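Long-range contacts in ketosynthase (Streptomyces sp. MSC090213JE08, PDB 6KXF), which probably catalyses the decarboxylative condensation of ACP-bound fatty acyl chains with malonyl-ACP, extending them as 3-oxoacyl-ACP products: residues T167-A172 and S392-G397; Q227-G232 and H336-A341. All blocks are in the same frame, centred on the assembly; numbering follows the deposited sequence.

Overall arrangement
Contacts 1 and 2 bring four segments, far apart in the chain, around the bound DYF, in what is probably the active site of this thiolase-like fold. Their centres lie about 12 Å apart. Along the chain the order is 167-172, 227-232, 336-341, 392-397, so both segments of contact 2 fall between the two segments of contact 1. Strands 161-166, 234-242 and 387-393, from one mixed sheet, lead into or away from three of the segments; 336-341 instead links helices 331-334 and 341-355. The contacts meet where Cys170 SG packs against the His336 ring, bringing together the cysteine that carries the ligand, probably the nucleophile as in related ketosynthases, and the histidine that hydrogen-bonds it.

Contact 1 (T167-A172 and S392-G397). With DYF ([(3~{R})-2,2-dimethyl-4-[[3-[2-[[(~{E})-oct-2-enoyl]amino]ethylamino]-3-oxidanylidene-propyl]amino]-3-oxidanyl-4-oxidanylidene-butyl] dihydrogen phosphate), chain D.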
loop_
_atom_site.group_PDB
_atom_site.type_symbol
_atom_site.label_atom_id
_atom_site.label_comp_id
_atom_site.label_asym_id
_atom_site.label_seq_id
_atom_site.Cartn_x
_atom_site.Cartn_y
_atom_site.Cartn_z
ATOM N N THR A 167 0.744 -0.256 2.014
ATOM C CA THR A 167 0.954 -0.298 0.596
ATOM C C THR A 167 0.167 0.842 -0.060
ATOM O O THR A 167 -0.697 0.608 -0.941
ATOM C CB THR A 167 0.613 -1.683 0.021
ATOM O OG1 THR A 167 -0.776 -1.974 0.150
ATOM C CG2 THR A 167 1.368 -2.798 0.710
ATOM N N THR A 168 0.454 2.072 0.397
ATOM C CA THR A 168 -0.092 3.319 -0.200
ATOM C C THR A 168 1.002 4.013 -1.017
ATOM O O THR A 168 1.023 5.230 -1.127
ATOM C CB THR A 168 -0.660 4.253 0.862
ATOM O OG1 THR A 168 0.361 4.587 1.813
ATOM C CG2 THR A 168 -1.851 3.657 1.575
ATOM N N ALA A 169 1.901 3.197 -1.587
ATOM C CA ALA A 169 2.810 3.549 -2.654
ATOM C C ALA A 169 3.643 4.772 -2.238
ATOM O O ALA A 169 4.330 4.743 -1.232
ATOM C CB ALA A 169 2.012 3.741 -3.925
ATOM N N CYS A 170 3.570 5.868 -2.994
ATOM C CA CYS A 170 4.522 6.924 -2.863
ATOM C C CYS A 170 4.233 7.806 -1.638
ATOM O O CYS A 170 5.021 8.635 -1.341
ATOM C CB CYS A 170 4.564 7.701 -4.178
ATOM S SG CYS A 170 5.289 6.649 -5.456
ATOM N N ALA A 171 3.125 7.578 -0.917
ATOM C CA ALA A 171 2.839 8.202 0.348
ATOM C C ALA A 171 3.106 7.277 1.540
ATOM O O ALA A 171 2.915 7.701 2.667
ATOM C CB ALA A 171 1.399 8.678 0.399
ATOM N N ALA A 172 3.560 6.044 1.328
ATOM C CA ALA A 172 3.497 5.042 2.394
ATOM C C ALA A 172 4.334 5.380 3.641
ATOM O O ALA A 172 3.874 5.110 4.741
ATOM C CB ALA A 172 3.888 3.714 1.831
ATOM N N SER A 392 3.488 14.181 1.310
ATOM C CA SER A 392 3.589 13.022 0.433
ATOM C C SER A 392 2.256 12.840 -0.266
ATOM O O SER A 392 1.209 13.232 0.269
ATOM C CB SER A 392 3.989 11.752 1.158
ATOM O OG SER A 392 2.959 11.300 2.058
ATOM N N SER A 393 2.313 12.245 -1.454
ATOM C CA SER A 393 1.105 11.862 -2.135
ATOM C C SER A 393 1.428 10.739 -3.124
ATOM O O SER A 393 2.597 10.391 -3.363
ATOM C CB SER A 393 0.409 13.057 -2.774
ATOM O OG SER A 393 0.925 13.304 -4.058
ATOM N N ALA A 394 0.379 10.105 -3.627
ATOM C CA ALA A 394 0.539 8.912 -4.433
ATOM C C ALA A 394 -0.582 8.808 -5.481
ATOM O O ALA A 394 -1.546 9.560 -5.420
ATOM C CB ALA A 394 0.521 7.728 -3.503
ATOM N N PHE A 395 -0.441 7.849 -6.414
ATOM C CA PHE A 395 -1.552 7.421 -7.226
ATOM C C PHE A 395 -2.707 7.009 -6.311
ATOM O O PHE A 395 -2.524 6.871 -5.077
ATOM C CB PHE A 395 -1.137 6.288 -8.167
ATOM C CG PHE A 395 -0.134 6.664 -9.230
ATOM C CD1 PHE A 395 0.204 7.990 -9.483
ATOM C CD2 PHE A 395 0.462 5.682 -10.006
ATOM C CE1 PHE A 395 1.139 8.315 -10.450
ATOM C CE2 PHE A 395 1.362 6.015 -11.008
ATOM C CZ PHE A 395 1.695 7.331 -11.233
ATOM N N ALA A 396 -3.911 6.901 -6.898
ATOM C CA ALA A 396 -5.167 6.539 -6.150
ATOM C C ALA A 396 -5.615 7.694 -5.223
ATOM O O ALA A 396 -6.429 7.512 -4.312
ATOM C CB ALA A 396 -4.946 5.246 -5.392
ATOM N N GLY A 397 -5.060 8.895 -5.439
ATOM C CA GLY A 397 -5.452 10.098 -4.732
ATOM C C GLY A 397 -5.100 10.088 -3.255
ATOM O O GLY A 397 -5.707 10.832 -2.501
HETATM C C29 DYF D . 3.843 3.611 -9.101
HETATM C C26 DYF D . 4.600 6.987 -7.229
HETATM C C25 DYF D . 4.136 8.102 -7.813
HETATM O O13 DYF D . 2.406 12.878 -14.018
HETATM C C21 DYF D . 2.035 10.949 -7.047
HETATM C C17 DYF D . 3.310 12.820 -9.903
HETATM O O11 DYF D . -1.009 12.042 -14.520
HETATM N N22 DYF D . 3.172 10.360 -6.618
HETATM C C10 DYF D . 0.252 12.444 -15.021
HETATM N N19 DYF D . 2.421 12.547 -8.816
HETATM C C30 DYF D . 3.099 2.387 -8.515
HETATM C C31 DYF D . 3.116 1.104 -9.355
HETATM N N14 DYF D . 0.940 11.768 -12.675
HETATM C C28 DYF D . 3.577 4.846 -8.228
HETATM C C27 DYF D . 4.826 5.656 -7.965
HETATM C C23 DYF D . 4.085 9.385 -6.948
HETATM C C20 DYF D . 2.768 12.295 -7.438
HETATM C C16 DYF D . 2.494 12.981 -11.172
HETATM C C15 DYF D . 1.898 11.658 -11.594
HETATM C C12 DYF D . 1.314 12.408 -13.908
HETATM C C01 DYF D . 0.693 10.017 -15.698
HETATM C C02 DYF D . 0.522 11.470 -16.199
HETATM C C03 DYF D . 1.757 11.865 -17.034
HETATM C C04 DYF D . -0.720 11.559 -17.126
HETATM O O05 DYF D . -0.831 12.878 -17.615
HETATM P P06 DYF D . -2.074 13.900 -17.222
HETATM O O07 DYF D . -3.042 13.915 -18.395
HETATM O O08 DYF D . -1.446 15.279 -17.108
HETATM O O09 DYF D . -2.954 13.401 -16.095
HETATM O O18 DYF D . 4.516 12.903 -9.859
HETATM O O24 DYF D . 4.938 9.748 -6.168
#
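Cys170, touching Ser393 and Ala394 across the contact, carries a covalent bond from SG to C26 of DYF (1.9 Å). C26 is the beta carbon of the ligand's original alpha,beta-unsaturated amide, where conjugate addition of a thiol is expected. SG lies anti to the carbonyl carbon (chi1 -68°), a turn that sends it to the ligand while CB rests 3.4 Å from Ser393 O. No hydrogen bond joins the segments; methyl groups and backbone atoms fill the interface. The Ala394 methyl enters the turn of 167-172, 3.5 Å from Thr168 O and 3.6 Å from Cys170 N, with the methyl of Ala171 beside it. The Ala171 N to Thr168 O bond closes that turn, and Ala169 bends the chain sharply in a strand-turn-helix arrangement that recalls a nucleophile elbow, though the positive phi falls on Ala169 and not on the cysteine. Farther along, the Ala171 methyl meets Ser392 OG at 3.5 Å, an oxygen that is also hydrogen-bonded to Ala400 O. Phe395 lays one ring face under DYF C28 and C25, while DYF C15 comes to its edge 3.6 Å from CE1, so the ring borders both acyl chain and pantetheine arm. The cysteine loop runs from strand 161-166 into helix 172-185; strand 387-393, paired with 398-405, delivers the other segment, and Thr173 of the neighbouring subunit packs on Thr168.

Contact 2 (Q227-G232 and H336-A341); sequences QGILTG and HSMGAA. With DYF ([(3~{R})-2,2-dimethyl-4-[[3-[2-[[(~{E})-oct-2-enoyl]amino]ethylamino]-3-oxidanylidene-propyl]amino]-3-oxidanyl-4-oxidanylidene-butyl] dihydrogen phosphate), chain D.
His336 meets Ile229 through its CB, 4.1 Å from the CD1 methyl, and beyond this apolar touch its ring reaches the ligand. NE2 donates to the amide oxygen O24 of DYF at 2.7 Å in a nearly straight bond (175°). CG stands anti to the backbone N (chi1 -165°), which carries the imidazole away from the bridged backbone and toward the acyl group. On the other ring nitrogen, ND1 accepts the Met338 N-H at 3.0 Å, from a position tilted 31° out of the ring plane. Met338 also folds its chain back, bringing SD 4.0 Å above one face of the imidazole, offset toward the rim; bonded on both nitrogens and partly covered by sulfur, the ring has little freedom to rotate. The Met338 CE methyl lies 4.0 Å from Thr231 CG2, and the Met338 side chain crosses that of Ile229 at about a right angle, CE meeting CD1. Behind this layer is the backbone: His336 N donates to Leu230 O at 2.9 Å, and Gly232 N to His336 O at 2.7 Å, forming a single beta bridge between Thr231 and His336. With no side chain at Gly232, its CA approaches that of Ser337 to 4.0 Å. Farther out, Gly339 N is held by Asp198 OD2, and Phe208 of helix 202-210 packs on both Ile229 and Met338. An N-H aimed so directly at the acyl oxygen, beside Cys170, is consistent with the Cys-His-His catalytic triad of related ketosynthases, to which His301, another hydrogen-bond partner of DYF, would contribute the other histidine.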
loop_
_atom_site.group_PDB
_atom_site.type_symbol
_atom_site.label_atom_id
_atom_site.label_comp_id
_atom_site.label_asym_id
_atom_site.label_seq_id
_atom_site.Cartn_x
_atom_site.Cartn_y
_atom_site.Cartn_z
ATOM N N GLN A 227 11.771 17.734 -16.271
ATOM C CA GLN A 227 11.383 16.638 -17.163
ATOM C C GLN A 227 11.096 15.319 -16.430
ATOM O O GLN A 227 11.095 14.275 -17.079
ATOM C CB GLN A 227 12.531 16.341 -18.129
ATOM C CG GLN A 227 13.073 17.589 -18.807
ATOM C CD GLN A 227 12.154 18.018 -19.919
ATOM O OE1 GLN A 227 11.565 17.193 -20.614
ATOM N NE2 GLN A 227 12.017 19.321 -20.091
ATOM N N GLY A 228 10.892 15.357 -15.110
ATOM C CA GLY A 228 10.471 14.163 -14.341
ATOM C C GLY A 228 11.541 13.657 -13.377
ATOM O O GLY A 228 12.506 14.375 -13.047
ATOM N N ILE A 229 11.366 12.385 -12.969
ATOM C CA ILE A 229 12.037 11.720 -11.827
ATOM C C ILE A 229 13.257 10.929 -12.308
ATOM O O ILE A 229 13.405 10.593 -13.498
ATOM C CB ILE A 229 11.063 10.751 -11.108
ATOM C CG1 ILE A 229 10.916 9.415 -11.854
ATOM C CG2 ILE A 229 9.713 11.394 -10.908
ATOM C CD1 ILE A 229 10.326 8.274 -11.038
ATOM N N LEU A 230 14.086 10.529 -11.338
ATOM C CA LEU A 230 14.892 9.337 -11.467
ATOM C C LEU A 230 14.324 8.386 -10.425
ATOM O O LEU A 230 13.817 8.867 -9.424
ATOM C CB LEU A 230 16.369 9.602 -11.175
ATOM C CG LEU A 230 17.116 10.470 -12.174
ATOM C CD1 LEU A 230 18.422 10.944 -11.585
ATOM C CD2 LEU A 230 17.356 9.736 -13.475
ATOM N N THR A 231 14.348 7.088 -10.708
ATOM C CA THR A 231 13.933 6.086 -9.732
ATOM C C THR A 231 15.025 5.945 -8.665
ATOM O O THR A 231 16.223 6.100 -8.933
ATOM C CB THR A 231 13.592 4.747 -10.398
ATOM O OG1 THR A 231 14.768 4.190 -10.978
ATOM C CG2 THR A 231 12.493 4.864 -11.430
ATOM N N GLY A 232 14.584 5.703 -7.431
ATOM C CA GLY A 232 15.436 5.553 -6.306
ATOM C C GLY A 232 15.022 4.355 -5.465
ATOM O O GLY A 232 14.143 3.603 -5.830
ATOM N N HIS A 336 13.474 9.472 -6.644
ATOM C CA HIS A 336 12.197 9.053 -6.047
ATOM C C HIS A 336 12.367 7.649 -5.458
ATOM O O HIS A 336 12.362 6.662 -6.178
ATOM C CB HIS A 336 11.053 9.147 -7.064
ATOM C CG HIS A 336 9.680 9.085 -6.473
ATOM N ND1 HIS A 336 9.425 8.531 -5.248
ATOM C CD2 HIS A 336 8.481 9.443 -6.971
ATOM C CE1 HIS A 336 8.143 8.619 -4.968
ATOM N NE2 HIS A 336 7.529 9.168 -6.030
ATOM N N SER A 337 12.534 7.571 -4.138
ATOM C CA SER A 337 12.679 6.266 -3.456
ATOM C C SER A 337 11.322 5.618 -3.104
ATOM O O SER A 337 11.240 4.702 -2.328
ATOM C CB SER A 337 13.574 6.402 -2.250
ATOM O OG SER A 337 13.122 7.395 -1.367
ATOM N N MET A 338 10.243 6.058 -3.751
ATOM C CA MET A 338 8.988 5.317 -3.781
ATOM C C MET A 338 8.392 5.273 -2.352
ATOM O O MET A 338 8.150 6.337 -1.767
ATOM C CB MET A 338 9.245 3.919 -4.371
ATOM C CG MET A 338 9.865 3.986 -5.776
ATOM S SD MET A 338 8.815 5.013 -6.927
ATOM C CE MET A 338 10.015 5.148 -8.254
ATOM N N GLY A 339 8.180 4.080 -1.774
ATOM C CA GLY A 339 7.645 3.944 -0.403
ATOM C C GLY A 339 8.595 4.524 0.650
ATOM O O GLY A 339 8.138 5.022 1.689
ATOM N N ALA A 340 9.917 4.457 0.400
ATOM C CA ALA A 340 10.894 4.983 1.312
ATOM C C ALA A 340 10.947 6.522 1.260
ATOM O O ALA A 340 11.466 7.110 2.177
ATOM C CB ALA A 340 12.249 4.395 1.010
ATOM N N ALA A 341 10.388 7.176 0.223
ATOM C CA ALA A 341 10.679 8.614 -0.044
ATOM C C ALA A 341 10.221 9.482 1.124
ATOM O O ALA A 341 10.960 10.338 1.571
ATOM C CB ALA A 341 10.046 9.106 -1.319
HETATM C C29 DYF D . 3.843 3.611 -9.101
HETATM C C26 DYF D . 4.600 6.987 -7.229
HETATM C C25 DYF D . 4.136 8.102 -7.813
HETATM O O13 DYF D . 2.406 12.878 -14.018
HETATM C C21 DYF D . 2.035 10.949 -7.047
HETATM C C17 DYF D . 3.310 12.820 -9.903
HETATM O O11 DYF D . -1.009 12.042 -14.520
HETATM N N22 DYF D . 3.172 10.360 -6.618
HETATM C C10 DYF D . 0.252 12.444 -15.021
HETATM N N19 DYF D . 2.421 12.547 -8.816
HETATM C C30 DYF D . 3.099 2.387 -8.515
HETATM C C31 DYF D . 3.116 1.104 -9.355
HETATM N N14 DYF D . 0.940 11.768 -12.675
HETATM C C28 DYF D . 3.577 4.846 -8.228
HETATM C C27 DYF D . 4.826 5.656 -7.965
HETATM C C23 DYF D . 4.085 9.385 -6.948
HETATM C C20 DYF D . 2.768 12.295 -7.438
HETATM C C16 DYF D . 2.494 12.981 -11.172
HETATM C C15 DYF D . 1.898 11.658 -11.594
HETATM C C12 DYF D . 1.314 12.408 -13.908
HETATM C C01 DYF D . 0.693 10.017 -15.698
HETATM C C02 DYF D . 0.522 11.470 -16.199
HETATM C C03 DYF D . 1.757 11.865 -17.034
HETATM C C04 DYF D . -0.720 11.559 -17.126
HETATM O O05 DYF D . -0.831 12.878 -17.615
HETATM P P06 DYF D . -2.074 13.900 -17.222
HETATM O O07 DYF D . -3.042 13.915 -18.395
HETATM O O08 DYF D . -1.446 15.279 -17.108
HETATM O O09 DYF D . -2.954 13.401 -16.095
HETATM O O18 DYF D . 4.516 12.903 -9.859
HETATM O O24 DYF D . 4.938 9.748 -6.168
#